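E3 ubiquitin ligase RavN (Legionella pneumophila, PDB 5MIY) acts as an E3 ubiquitin ligase, a Legionella effector that promotes the transfer of ubiquitin, probably onto proteins of the infected host cell. Local coordinates at residues Y9-P12 against I13-E16; V19-E22 against N23-V26; P86-K89 against D90-I93; L116-N119 against W120-V124. One frame throughout, in Å; residues are numbered along the deposited sequence.

Interaction 1. Residues Y9-P12 against I13-E16; sequences YFDP and IMQE
Phe10 and Gln15 cross with ring and amide planes nearly perpendicular, 87° apart, and the amide oxygen meets the rim of the ring in its plane: Gln15 OE1 lies 3.6 Å from Phe10 CE2. Over one face of the same ring, displaced toward its rim, sits the backbone N of Glu16. The Gln15 chain bends back at chi2, which brings its other amide atom over the turn, where Gln15 NE2 donates to Pro12 O at 2.9 Å. That bond is almost straight (170° at the hydrogen), and the acceptor lies practically in the amide plane. With chi1 at 175°, Asp11 carries CG beside its own carbonyl carbon, and the carboxylate meets the N-H groups of the two residues after Pro12. OD1 of Asp11 takes the N-H of Ile13, and Asp11 OD2 that of Met14, each at 3.2 Å and from well above the carboxylate plane. OD2 also bonds to Ser42 OG, and a water donates a hydrogen bond to each of Asp11 OD2 and Glu16 OE1, which would be expected to offset part of the repulsion between the like charges. Asp11 N gives a short bond of 2.7 Å to Glu16 O, whereas Asp11 O receives two weak ones, from Gln15 N and from Glu16 N. Gln15 has positive phi and psi, and it faces Asp11 together with Glu16. These features define a G1 beta bulge, closing the hairpin between strands 8-11 and 16-19.

Interaction 2. Residues V19-E22 against N23-V26; sequences VLDE and NTIV
The Asp21 carboxylate is met from above its plane by the backbone N-H of Asn23, which reaches Asp21 OD1 at 3.0 Å and stands 48° out of that plane. Its second oxygen, OD2, accepts from a water that in turn accepts from Asn23 ND2, so a water-mediated link joins carboxylate and amide. Beside it, Glu22 and Asn23 send their side chains the same way, with carboxylate and amide planes turned 79° against each other; between the side chains, Glu22 CG comes to 4.0 Å from Asn23 OD1. Asp21 CG is placed between its own N and carbonyl carbon (chi1 61°), which carries OD1 forward over the turn. The backbone here is a type I beta turn from Asp21 to Thr24, linking strand 16-19 to strand 25-32, and its defining bond runs from Thr24 N to Asp21 O at 3.0 Å. A reciprocal bond tightens the same pair: Asp21 N donates nearly straight to Thr24 OG1 at 3.1 Å. The Thr24 hydroxyl also has a water 2.6 Å from OG1. Another water donates to both Glu22 O and Thr24 O, spanning the later part of the turn. The threonine methyl faces apolar neighbours instead: Leu20 crosses Thr24 at about a right angle, Leu20 CD1 touching Thr24 CG2 at 3.6 Å. Leu20 CD1 also approaches Val26 CG2, at 4.3 Å, and both Leu20 and Val26 pack on Leu67 of helix 64-68.

Interaction 3. Residues P86-K89 against D90-I93; sequences PISK and DQVI
A capping box formed by Ser88 and Gln91 starts helix 89-96, with Ser88 as the N-cap. Its two side-chain bonds are reciprocal: Gln91 N donates to Ser88 OG at 3.0 Å, almost straight at 173°, and Ser88 N donates to Gln91 OE1 at 2.8 Å. The Gln91 chain is extended beyond CG, which lets the amide oxygen span back to the N-cap residue, where OE1 also lies close to Ile87 CA. Three backbone N-H groups at the helix start are bound by side chains: those of Ser88 and Gln91 within the box, and that of Lys89 by Asn34 OD1 from the loop before strand 35-41. The first helical bonds follow, from Val92 N to Ser88 O at 2.8 Å and from Ile93 N to Lys89 O at 2.9 Å. Lys89 itself leads its amine to a salt bridge with Asp101. Just ahead of the cap, Ile87 pairs with Val92 across the first turn, the hydrophobic staple that often accompanies such a box; Phe36 of strand 35-41 also packs on Val92. The two branched side chains meet at about a right angle, Ile87 CD1 resting 3.6 Å from Val92 CG2.

Interaction 4. Residues L116-N119 against W120-V124; sequences LTEN and WAREV
Glu118 and Arg122 form a salt bridge one helical turn apart, running side by side in the same direction. One carboxylate oxygen does the work: Glu118 OE1 sits in the plane of the guanidinium, at its edge, 3.3 Å from Arg122 NE and 3.4 Å from Arg122 NH2. Both bonds are weak by their length, and the planes of the two groups are turned 38° apart, so the fork is loose rather than a flat two-oxygen pairing. Extended chains on both residues permit it, Glu118 having CG anti to its backbone N (chi1 175°) and Arg122 stretching straight from CG to NE. In the backbone of the same pair, Arg122 N bonds to Glu118 O at 2.9 Å. The same spacing is repeated by Trp120 N to Leu116 O at 3.0 Å, by Ala121 N to Thr117 O at 2.9 Å and by Glu123 N to Asn119 O at 3.0 Å. Thr117 OG1 finds its partner one turn earlier, at Lys113 O. Apolar packing adds a further pair: Leu116 lies alongside Trp120, with Leu116 CG 3.9 Å from Trp120 CD1 and the leucine CD1 methyl close to the indole NE1. All eight touching residues are exposed, and each also touches a neighbouring molecule in the crystal. Regular four-residue bonding with side chains paired at the same interval is that of an alpha-helix, here the outer part of helix 111-125, where the centre of the contact lies about 31 Å from the centre of the chain.

How the interactions relate
Nothing nests or crosses: the four contacts follow one another along the chain. Interaction 1 closes the hairpin between strands 8-11 and 16-19, and interaction 2 turns the chain from the second of these into strand 25-32 of the four-stranded sheet. These two touch, Tyr9 CE1 packing against Thr24 CG2 at 3.6 Å, which sets the hairpin against the turn that leads into the sheet. Interaction 3 starts helix 89-96, which packs against strands 25-32 and 35-41; its nearest atoms are about 10 Å from interaction 2. Interaction 4 stands apart in helix 111-125, its centre about 44 Å from that of interaction 3, on the opposite side of the chain's centre.

Interaction 1. Residues Y9-P12 against I13-E16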
ATOM      1  N   TYR A   9      -9.128   0.126   6.893  1.00 46.60           N
ATOM      2  CA  TYR A   9      -7.757  -0.342   6.956  1.00 47.90           C
ATOM      3  C   TYR A   9      -7.057   0.381   8.096  1.00 47.86           C
ATOM      4  O   TYR A   9      -7.400   1.520   8.426  1.00 46.55           O
ATOM      5  CB  TYR A   9      -7.009  -0.097   5.634  1.00 45.32           C
ATOM      6  CG  TYR A   9      -6.821   1.370   5.269  1.00 43.23           C
ATOM      7  CD1 TYR A   9      -7.872   2.117   4.732  1.00 40.43           C
ATOM      8  CD2 TYR A   9      -5.583   2.001   5.447  1.00 42.40           C
ATOM      9  CE1 TYR A   9      -7.699   3.454   4.387  1.00 39.11           C
ATOM     10  CE2 TYR A   9      -5.400   3.329   5.100  1.00 40.26           C
ATOM     11  CZ  TYR A   9      -6.458   4.054   4.577  1.00 40.09           C
ATOM     12  OH  TYR A   9      -6.273   5.382   4.246  1.00 40.64           O
ATOM     13  N   PHE A  10      -6.088  -0.295   8.711  1.00 47.20           N
ATOM     14  CA  PHE A  10      -5.248   0.340   9.725  1.00 47.80           C
ATOM     15  C   PHE A  10      -4.205   1.187   9.011  1.00 48.56           C
ATOM     16  O   PHE A  10      -3.209   0.667   8.504  1.00 52.74           O
ATOM     17  CB  PHE A  10      -4.585  -0.692  10.627  1.00 49.69           C
ATOM     18  CG  PHE A  10      -3.834  -0.082  11.781  1.00 51.65           C
ATOM     19  CD1 PHE A  10      -4.517   0.364  12.901  1.00 53.33           C
ATOM     20  CD2 PHE A  10      -2.453   0.071  11.732  1.00 51.43           C
ATOM     21  CE1 PHE A  10      -3.837   0.939  13.966  1.00 54.17           C
ATOM     22  CE2 PHE A  10      -1.769   0.640  12.793  1.00 53.77           C
ATOM     23  CZ  PHE A  10      -2.459   1.075  13.910  1.00 54.09           C
ATOM     24  N   ASP A  11      -4.421   2.495   8.982  1.00 40.70           N
ATOM     25  CA  ASP A  11      -3.544   3.382   8.232  1.00 39.86           C
ATOM     26  C   ASP A  11      -2.213   3.522   8.954  1.00 43.66           C
ATOM     27  O   ASP A  11      -2.187   4.032  10.083  1.00 44.68           O
ATOM     28  CB  ASP A  11      -4.195   4.755   8.056  1.00 40.12           C
ATOM     29  CG  ASP A  11      -3.272   5.760   7.377  1.00 42.32           C
ATOM     30  OD1 ASP A  11      -2.474   5.360   6.505  1.00 43.92           O
ATOM     31  OD2 ASP A  11      -3.345   6.960   7.718  1.00 45.45           O
ATOM     32  N   PRO A  12      -1.094   3.098   8.359  1.00 44.26           N
ATOM     33  CA  PRO A  12       0.191   3.261   9.056  1.00 43.69           C
ATOM     34  C   PRO A  12       0.583   4.712   9.233  1.00 43.23           C
ATOM     35  O   PRO A  12       1.330   5.029  10.171  1.00 45.18           O
ATOM     36  CB  PRO A  12       1.185   2.523   8.152  1.00 45.77           C
ATOM     37  CG  PRO A  12       0.566   2.607   6.782  1.00 43.39           C
ATOM     38  CD  PRO A  12      -0.925   2.544   7.003  1.00 41.89           C
ATOM     39  N   ILE A  13       0.110   5.600   8.357  1.00 39.78           N
ATOM     40  CA  ILE A  13       0.489   7.011   8.441  1.00 37.83           C
ATOM     41  C   ILE A  13       0.006   7.608   9.756  1.00 42.93           C
ATOM     42  O   ILE A  13       0.788   8.185  10.521  1.00 46.81           O
ATOM     43  CB  ILE A  13      -0.056   7.788   7.227  1.00 36.45           C
ATOM     44  CG1 ILE A  13       0.344   7.099   5.909  1.00 37.19           C
ATOM     45  CG2 ILE A  13       0.435   9.223   7.244  1.00 36.36           C
ATOM     46  CD1 ILE A  13       1.844   7.168   5.583  1.00 37.95           C
ATOM     47  N   MET A  14      -1.288   7.460  10.053  1.00 43.84           N
ATOM     48  CA  MET A  14      -1.856   8.013  11.277  1.00 43.89           C
ATOM     49  C   MET A  14      -2.029   6.980  12.385  1.00 45.82           C
ATOM     50  O   MET A  14      -2.390   7.355  13.505  1.00 47.41           O
ATOM     51  CB  MET A  14      -3.186   8.696  10.984  1.00 42.54           C
ATOM     52  CG  MET A  14      -3.115   9.718   9.872  1.00 47.34           C
ATOM     53  SD  MET A  14      -1.905  10.997  10.229  1.00 56.23           S
ATOM     54  CE  MET A  14      -2.615  11.736  11.706  1.00 57.39           C
ATOM     55  N   GLN A  15      -1.734   5.705  12.115  1.00 48.39           N
ATOM     56  CA  GLN A  15      -1.816   4.641  13.121  1.00 50.60           C
ATOM     57  C   GLN A  15      -3.240   4.511  13.660  1.00 51.38           C
ATOM     58  O   GLN A  15      -3.486   4.548  14.867  1.00 53.35           O
ATOM     59  CB  GLN A  15      -0.807   4.872  14.251  1.00 53.99           C
ATOM     60  CG  GLN A  15       0.631   4.746  13.797  1.00 55.35           C
ATOM     61  CD  GLN A  15       1.004   3.308  13.476  1.00 57.67           C
ATOM     62  OE1 GLN A  15       0.922   2.428  14.336  1.00 60.07           O
ATOM     63  NE2 GLN A  15       1.416   3.063  12.235  1.00 54.12           N
ATOM     64  N   GLU A  16      -4.187   4.361  12.740  1.00 53.63           N
ATOM     65  CA  GLU A  16      -5.597   4.398  13.091  1.00 55.99           C
ATOM     66  C   GLU A  16      -6.401   3.678  12.016  1.00 54.09           C
ATOM     67  O   GLU A  16      -6.038   3.683  10.836  1.00 55.69           O
ATOM     68  CB  GLU A  16      -6.092   5.841  13.240  1.00 61.82           C
ATOM     69  CG  GLU A  16      -6.381   6.519  11.911  1.00 69.54           C
ATOM     70  CD  GLU A  16      -6.680   7.994  12.046  1.00 79.85           C
ATOM     71  OE1 GLU A  16      -6.900   8.649  11.002  1.00 83.97           O
ATOM     72  OE2 GLU A  16      -6.697   8.499  13.190  1.00 82.20           O
TER
HETATM   73  O   HOH W   1      -5.894   7.910   8.310  1.00 53.15           O

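Interaction 2. Residues V19-E22 against N23-V26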
ATOM      1  N   VAL A  19     -11.614   4.596   7.102  1.00 43.97           N
ATOM      2  CA  VAL A  19     -12.572   4.136   6.097  1.00 44.17           C
ATOM      3  C   VAL A  19     -11.907   4.120   4.727  1.00 42.88           C
ATOM      4  O   VAL A  19     -11.305   5.110   4.291  1.00 45.43           O
ATOM      5  CB  VAL A  19     -13.832   5.018   6.090  1.00 43.98           C
ATOM      6  CG1 VAL A  19     -14.641   4.788   4.820  1.00 44.80           C
ATOM      7  CG2 VAL A  19     -14.694   4.749   7.325  1.00 40.76           C
ATOM      8  N   LEU A  20     -12.019   2.985   4.038  1.00 41.10           N
ATOM      9  CA  LEU A  20     -11.495   2.845   2.690  1.00 43.87           C
ATOM     10  C   LEU A  20     -12.429   3.529   1.699  1.00 46.48           C
ATOM     11  O   LEU A  20     -13.638   3.286   1.711  1.00 53.45           O
ATOM     12  CB  LEU A  20     -11.352   1.359   2.365  1.00 42.07           C
ATOM     13  CG  LEU A  20     -10.973   0.882   0.969  1.00 46.71           C
ATOM     14  CD1 LEU A  20      -9.514   1.217   0.708  1.00 45.49           C
ATOM     15  CD2 LEU A  20     -11.197  -0.618   0.870  1.00 46.95           C
ATOM     16  N   ASP A  21     -11.883   4.401   0.850  1.00 45.23           N
ATOM     17  CA  ASP A  21     -12.691   5.010  -0.200  1.00 48.68           C
ATOM     18  C   ASP A  21     -11.847   5.155  -1.458  1.00 47.18           C
ATOM     19  O   ASP A  21     -10.707   4.687  -1.524  1.00 46.59           O
ATOM     20  CB  ASP A  21     -13.320   6.347   0.254  1.00 51.61           C
ATOM     21  CG  ASP A  21     -12.291   7.420   0.625  1.00 59.74           C
ATOM     22  OD1 ASP A  21     -11.115   7.332   0.218  1.00 61.20           O
ATOM     23  OD2 ASP A  21     -12.687   8.379   1.330  1.00 62.93           O
ATOM     24  N   GLU A  22     -12.427   5.798  -2.475  1.00 46.32           N
ATOM     25  CA  GLU A  22     -11.763   5.910  -3.768  1.00 50.92           C
ATOM     26  C   GLU A  22     -10.505   6.769  -3.714  1.00 48.09           C
ATOM     27  O   GLU A  22      -9.758   6.794  -4.698  1.00 49.18           O
ATOM     28  CB  GLU A  22     -12.730   6.476  -4.812  1.00 56.34           C
ATOM     29  CG  GLU A  22     -13.066   7.952  -4.624  1.00 63.21           C
ATOM     30  CD  GLU A  22     -14.325   8.369  -5.369  1.00 69.71           C
ATOM     31  OE1 GLU A  22     -15.057   7.480  -5.862  1.00 74.81           O
ATOM     32  OE2 GLU A  22     -14.586   9.586  -5.462  1.00 68.39           O
ATOM     33  N   ASN A  23     -10.254   7.466  -2.606  1.00 45.25           N
ATOM     34  CA  ASN A  23      -9.060   8.289  -2.450  1.00 48.16           C
ATOM     35  C   ASN A  23      -7.928   7.568  -1.724  1.00 43.43           C
ATOM     36  O   ASN A  23      -6.818   8.109  -1.635  1.00 44.70           O
ATOM     37  CB  ASN A  23      -9.415   9.587  -1.716  1.00 53.53           C
ATOM     38  CG  ASN A  23     -10.386  10.447  -2.505  1.00 59.73           C
ATOM     39  OD1 ASN A  23     -10.252  10.590  -3.722  1.00 62.82           O
ATOM     40  ND2 ASN A  23     -11.377  11.015  -1.820  1.00 61.60           N
ATOM     41  N   THR A  24      -8.187   6.369  -1.208  1.00 39.96           N
ATOM     42  CA  THR A  24      -7.161   5.564  -0.560  1.00 40.00           C
ATOM     43  C   THR A  24      -6.111   5.112  -1.571  1.00 39.90           C
ATOM     44  O   THR A  24      -6.433   4.741  -2.703  1.00 42.70           O
ATOM     45  CB  THR A  24      -7.809   4.342   0.101  1.00 39.77           C
ATOM     46  OG1 THR A  24      -8.849   4.773   0.997  1.00 40.56           O
ATOM     47  CG2 THR A  24      -6.778   3.503   0.857  1.00 37.41           C
ATOM     48  N   ILE A  25      -4.848   5.148  -1.159  1.00 38.02           N
ATOM     49  CA  ILE A  25      -3.754   4.617  -1.968  1.00 38.18           C
ATOM     50  C   ILE A  25      -3.615   3.133  -1.659  1.00 40.52           C
ATOM     51  O   ILE A  25      -3.431   2.746  -0.499  1.00 40.79           O
ATOM     52  CB  ILE A  25      -2.438   5.358  -1.684  1.00 36.51           C
ATOM     53  CG1 ILE A  25      -2.539   6.826  -2.105  1.00 37.07           C
ATOM     54  CG2 ILE A  25      -1.244   4.652  -2.353  1.00 36.81           C
ATOM     55  CD1 ILE A  25      -1.551   7.718  -1.354  1.00 41.75           C
ATOM     56  N   VAL A  26      -3.714   2.297  -2.693  1.00 39.00           N
ATOM     57  CA  VAL A  26      -3.671   0.850  -2.538  1.00 39.59           C
ATOM     58  C   VAL A  26      -2.623   0.283  -3.487  1.00 42.15           C
ATOM     59  O   VAL A  26      -2.507   0.722  -4.636  1.00 44.63           O
ATOM     60  CB  VAL A  26      -5.058   0.212  -2.796  1.00 36.90           C
ATOM     61  CG1 VAL A  26      -5.000  -1.273  -2.539  1.00 37.98           C
ATOM     62  CG2 VAL A  26      -6.112   0.864  -1.894  1.00 37.28           C
TER
HETATM   63  O   HOH W   2      -8.503   6.567   2.916  1.00 58.17           O
HETATM   64  O   HOH W   3     -11.509  10.899   0.789  1.00 57.53           O
HETATM   65  O   HOH W   4      -6.974   6.064  -4.788  1.00 54.65           O

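Interaction 3. Residues P86-K89 against D90-I93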
ATOM      1  N   PRO A  86      -0.764 -12.728   4.060  1.00 67.91           N
ATOM      2  CA  PRO A  86      -0.341 -12.719   2.657  1.00 67.69           C
ATOM      3  C   PRO A  86      -1.276 -13.529   1.770  1.00 64.97           C
ATOM      4  O   PRO A  86      -2.056 -14.362   2.233  1.00 64.85           O
ATOM      5  CB  PRO A  86       1.054 -13.353   2.704  1.00 70.30           C
ATOM      6  CG  PRO A  86       1.015 -14.240   3.905  1.00 71.11           C
ATOM      7  CD  PRO A  86       0.109 -13.566   4.902  1.00 69.29           C
ATOM      8  N   ILE A  87      -1.182 -13.264   0.469  1.00 63.40           N
ATOM      9  CA  ILE A  87      -1.929 -14.015  -0.533  1.00 64.67           C
ATOM     10  C   ILE A  87      -0.980 -14.481  -1.628  1.00 63.53           C
ATOM     11  O   ILE A  87       0.040 -13.846  -1.915  1.00 65.19           O
ATOM     12  CB  ILE A  87      -3.097 -13.196  -1.132  1.00 65.59           C
ATOM     13  CG1 ILE A  87      -2.579 -12.023  -1.962  1.00 64.35           C
ATOM     14  CG2 ILE A  87      -4.028 -12.700  -0.033  1.00 65.82           C
ATOM     15  CD1 ILE A  87      -3.688 -11.233  -2.622  1.00 65.46           C
ATOM     16  N   SER A  88      -1.329 -15.611  -2.238  1.00 60.22           N
ATOM     17  CA  SER A  88      -0.510 -16.232  -3.265  1.00 60.35           C
ATOM     18  C   SER A  88      -0.604 -15.464  -4.579  1.00 60.59           C
ATOM     19  O   SER A  88      -1.514 -14.659  -4.795  1.00 62.00           O
ATOM     20  CB  SER A  88      -0.960 -17.672  -3.499  1.00 60.98           C
ATOM     21  OG  SER A  88      -2.146 -17.686  -4.280  1.00 62.97           O
ATOM     22  N   LYS A  89       0.347 -15.747  -5.475  1.00 59.62           N
ATOM     23  CA  LYS A  89       0.319 -15.144  -6.805  1.00 61.05           C
ATOM     24  C   LYS A  89      -0.968 -15.497  -7.541  1.00 61.09           C
ATOM     25  O   LYS A  89      -1.536 -14.658  -8.250  1.00 59.41           O
ATOM     26  CB  LYS A  89       1.538 -15.593  -7.613  1.00 64.97           C
ATOM     27  CG  LYS A  89       1.473 -15.254  -9.096  1.00 68.59           C
ATOM     28  CD  LYS A  89       2.799 -15.544  -9.789  1.00 73.93           C
ATOM     29  CE  LYS A  89       3.220 -16.993  -9.602  1.00 77.17           C
ATOM     30  NZ  LYS A  89       4.622 -17.231 -10.059  1.00 78.48           N
ATOM     31  N   ASP A  90      -1.437 -16.739  -7.392  1.00 63.57           N
ATOM     32  CA  ASP A  90      -2.697 -17.135  -8.010  1.00 66.54           C
ATOM     33  C   ASP A  90      -3.848 -16.304  -7.463  1.00 64.69           C
ATOM     34  O   ASP A  90      -4.669 -15.778  -8.225  1.00 63.99           O
ATOM     35  CB  ASP A  90      -2.954 -18.628  -7.779  1.00 69.34           C
ATOM     36  CG  ASP A  90      -2.192 -19.510  -8.751  1.00 73.37           C
ATOM     37  OD1 ASP A  90      -1.955 -19.070  -9.898  1.00 73.48           O
ATOM     38  OD2 ASP A  90      -1.832 -20.645  -8.366  1.00 73.75           O
ATOM     39  N   GLN A  91      -3.911 -16.166  -6.135  1.00 63.53           N
ATOM     40  CA  GLN A  91      -4.932 -15.319  -5.527  1.00 60.88           C
ATOM     41  C   GLN A  91      -4.815 -13.877  -6.007  1.00 58.57           C
ATOM     42  O   GLN A  91      -5.833 -13.213  -6.243  1.00 59.71           O
ATOM     43  CB  GLN A  91      -4.838 -15.398  -4.003  1.00 61.44           C
ATOM     44  CG  GLN A  91      -5.310 -16.732  -3.435  1.00 64.40           C
ATOM     45  CD  GLN A  91      -4.905 -16.930  -1.987  1.00 69.21           C
ATOM     46  OE1 GLN A  91      -3.909 -16.373  -1.527  1.00 71.40           O
ATOM     47  NE2 GLN A  91      -5.677 -17.734  -1.259  1.00 70.94           N
ATOM     48  N   VAL A  92      -3.584 -13.372  -6.164  1.00 55.05           N
ATOM     49  CA  VAL A  92      -3.407 -12.023  -6.698  1.00 54.57           C
ATOM     50  C   VAL A  92      -4.020 -11.923  -8.089  1.00 56.34           C
ATOM     51  O   VAL A  92      -4.716 -10.952  -8.413  1.00 58.09           O
ATOM     52  CB  VAL A  92      -1.916 -11.628  -6.720  1.00 52.63           C
ATOM     53  CG1 VAL A  92      -1.734 -10.337  -7.492  1.00 51.54           C
ATOM     54  CG2 VAL A  92      -1.365 -11.492  -5.313  1.00 50.87           C
ATOM     55  N   ILE A  93      -3.783 -12.928  -8.931  1.00 58.27           N
ATOM     56  CA  ILE A  93      -4.335 -12.895 -10.280  1.00 60.10           C
ATOM     57  C   ILE A  93      -5.858 -12.960 -10.237  1.00 57.96           C
ATOM     58  O   ILE A  93      -6.542 -12.237 -10.972  1.00 57.62           O
ATOM     59  CB  ILE A  93      -3.740 -14.033 -11.128  1.00 65.13           C
ATOM     60  CG1 ILE A  93      -2.215 -13.897 -11.206  1.00 67.24           C
ATOM     61  CG2 ILE A  93      -4.342 -14.034 -12.524  1.00 66.79           C
ATOM     62  CD1 ILE A  93      -1.520 -15.158 -11.676  1.00 68.22           C
TER

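Interaction 4. Residues L116-N119 against W120-V124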
ATOM      1  N   LEU A 116      16.637  16.722   0.734  1.00 27.81           N
ATOM      2  CA  LEU A 116      17.151  17.052   2.065  1.00 25.74           C
ATOM      3  C   LEU A 116      18.675  17.193   2.055  1.00 27.25           C
ATOM      4  O   LEU A 116      19.229  18.158   2.611  1.00 27.40           O
ATOM      5  CB  LEU A 116      16.713  15.970   3.059  1.00 24.58           C
ATOM      6  CG  LEU A 116      17.268  16.155   4.474  1.00 27.27           C
ATOM      7  CD1 LEU A 116      16.529  17.271   5.161  1.00 29.41           C
ATOM      8  CD2 LEU A 116      17.127  14.866   5.254  1.00 31.51           C
ATOM      9  N   THR A 117      19.366  16.230   1.438  1.00 27.26           N
ATOM     10  CA  THR A 117      20.827  16.263   1.372  1.00 27.80           C
ATOM     11  C   THR A 117      21.320  17.499   0.626  1.00 27.95           C
ATOM     12  O   THR A 117      22.244  18.187   1.084  1.00 27.33           O
ATOM     13  CB  THR A 117      21.337  14.981   0.711  1.00 27.40           C
ATOM     14  OG1 THR A 117      20.831  13.855   1.447  1.00 27.69           O
ATOM     15  CG2 THR A 117      22.856  14.950   0.717  1.00 29.14           C
ATOM     16  N   GLU A 118      20.708  17.804  -0.524  1.00 25.65           N
ATOM     17  CA  GLU A 118      21.091  19.008  -1.257  1.00 25.16           C
ATOM     18  C   GLU A 118      20.826  20.275  -0.437  1.00 27.22           C
ATOM     19  O   GLU A 118      21.647  21.211  -0.439  1.00 28.92           O
ATOM     20  CB  GLU A 118      20.350  19.059  -2.595  1.00 30.87           C
ATOM     21  CG  GLU A 118      20.581  20.337  -3.385  1.00 44.74           C
ATOM     22  CD  GLU A 118      19.931  20.315  -4.757  1.00 58.27           C
ATOM     23  OE1 GLU A 118      20.394  21.072  -5.637  1.00 60.63           O
ATOM     24  OE2 GLU A 118      18.971  19.540  -4.966  1.00 63.74           O
ATOM     25  N   ASN A 119      19.704  20.317   0.288  1.00 25.76           N
ATOM     26  CA  ASN A 119      19.395  21.490   1.111  1.00 24.13           C
ATOM     27  C   ASN A 119      20.449  21.697   2.199  1.00 23.79           C
ATOM     28  O   ASN A 119      20.921  22.827   2.420  1.00 27.49           O
ATOM     29  CB  ASN A 119      18.003  21.354   1.752  1.00 26.41           C
ATOM     30  CG  ASN A 119      16.870  21.586   0.767  1.00 30.54           C
ATOM     31  OD1 ASN A 119      17.106  21.983  -0.369  1.00 34.89           O
ATOM     32  ND2 ASN A 119      15.623  21.345   1.205  1.00 29.95           N
ATOM     33  N   TRP A 120      20.846  20.619   2.885  1.00 25.29           N
ATOM     34  CA  TRP A 120      21.908  20.743   3.887  1.00 22.92           C
ATOM     35  C   TRP A 120      23.223  21.195   3.256  1.00 26.44           C
ATOM     36  O   TRP A 120      23.903  22.086   3.791  1.00 24.71           O
ATOM     37  CB  TRP A 120      22.116  19.417   4.635  1.00 21.98           C
ATOM     38  CG  TRP A 120      21.196  19.204   5.791  1.00 23.85           C
ATOM     39  CD1 TRP A 120      20.251  18.221   5.920  1.00 25.22           C
ATOM     40  CD2 TRP A 120      21.127  19.985   6.993  1.00 24.12           C
ATOM     41  NE1 TRP A 120      19.606  18.339   7.125  1.00 26.20           N
ATOM     42  CE2 TRP A 120      20.115  19.417   7.802  1.00 26.23           C
ATOM     43  CE3 TRP A 120      21.805  21.123   7.455  1.00 24.81           C
ATOM     44  CZ2 TRP A 120      19.766  19.938   9.053  1.00 25.18           C
ATOM     45  CZ3 TRP A 120      21.472  21.638   8.718  1.00 25.11           C
ATOM     46  CH2 TRP A 120      20.457  21.041   9.498  1.00 27.85           C
ATOM     47  N   ALA A 121      23.604  20.588   2.121  1.00 25.15           N
ATOM     48  CA  ALA A 121      24.878  20.931   1.496  1.00 24.37           C
ATOM     49  C   ALA A 121      24.911  22.394   1.071  1.00 28.14           C
ATOM     50  O   ALA A 121      25.925  23.084   1.265  1.00 28.19           O
ATOM     51  CB  ALA A 121      25.154  20.018   0.299  1.00 25.52           C
ATOM     52  N   ARG A 122      23.812  22.893   0.500  1.00 26.51           N
ATOM     53  CA  ARG A 122      23.785  24.291   0.081  1.00 29.60           C
ATOM     54  C   ARG A 122      23.817  25.223   1.285  1.00 31.65           C
ATOM     55  O   ARG A 122      24.469  26.277   1.248  1.00 33.40           O
ATOM     56  CB  ARG A 122      22.554  24.563  -0.783  1.00 31.97           C
ATOM     57  CG  ARG A 122      22.663  23.950  -2.160  1.00 36.33           C
ATOM     58  CD  ARG A 122      21.669  24.561  -3.131  1.00 43.28           C
ATOM     59  NE  ARG A 122      21.725  23.885  -4.419  1.00 53.73           N
ATOM     60  CZ  ARG A 122      22.495  24.272  -5.430  1.00 58.97           C
ATOM     61  NH1 ARG A 122      23.276  25.335  -5.296  1.00 59.09           N
ATOM     62  NH2 ARG A 122      22.490  23.593  -6.570  1.00 60.52           N
ATOM     63  N   GLU A 123      23.157  24.840   2.375  1.00 30.57           N
ATOM     64  CA  GLU A 123      23.184  25.683   3.566  1.00 33.73           C
ATOM     65  C   GLU A 123      24.586  25.757   4.166  1.00 32.25           C
ATOM     66  O   GLU A 123      24.999  26.818   4.663  1.00 33.79           O
ATOM     67  CB  GLU A 123      22.186  25.151   4.583  1.00 37.15           C
ATOM     68  CG  GLU A 123      22.138  25.935   5.836  1.00 44.70           C
ATOM     69  CD  GLU A 123      21.617  25.111   6.963  1.00 45.76           C
ATOM     70  OE1 GLU A 123      20.412  24.775   6.947  1.00 48.77           O
ATOM     71  OE2 GLU A 123      22.425  24.772   7.844  1.00 43.61           O
ATOM     72  N   VAL A 124      25.330  24.643   4.129  1.00 27.86           N
ATOM     73  CA  VAL A 124      26.703  24.629   4.637  1.00 27.01           C
ATOM     74  C   VAL A 124      27.559  25.630   3.877  1.00 29.94           C
ATOM     75  O   VAL A 124      28.368  26.363   4.472  1.00 35.15           O
ATOM     76  CB  VAL A 124      27.293  23.206   4.553  1.00 26.22           C
ATOM     77  CG1 VAL A 124      28.817  23.211   4.770  1.00 28.86           C
ATOM     78  CG2 VAL A 124      26.615  22.283   5.549  1.00 26.35           C
TER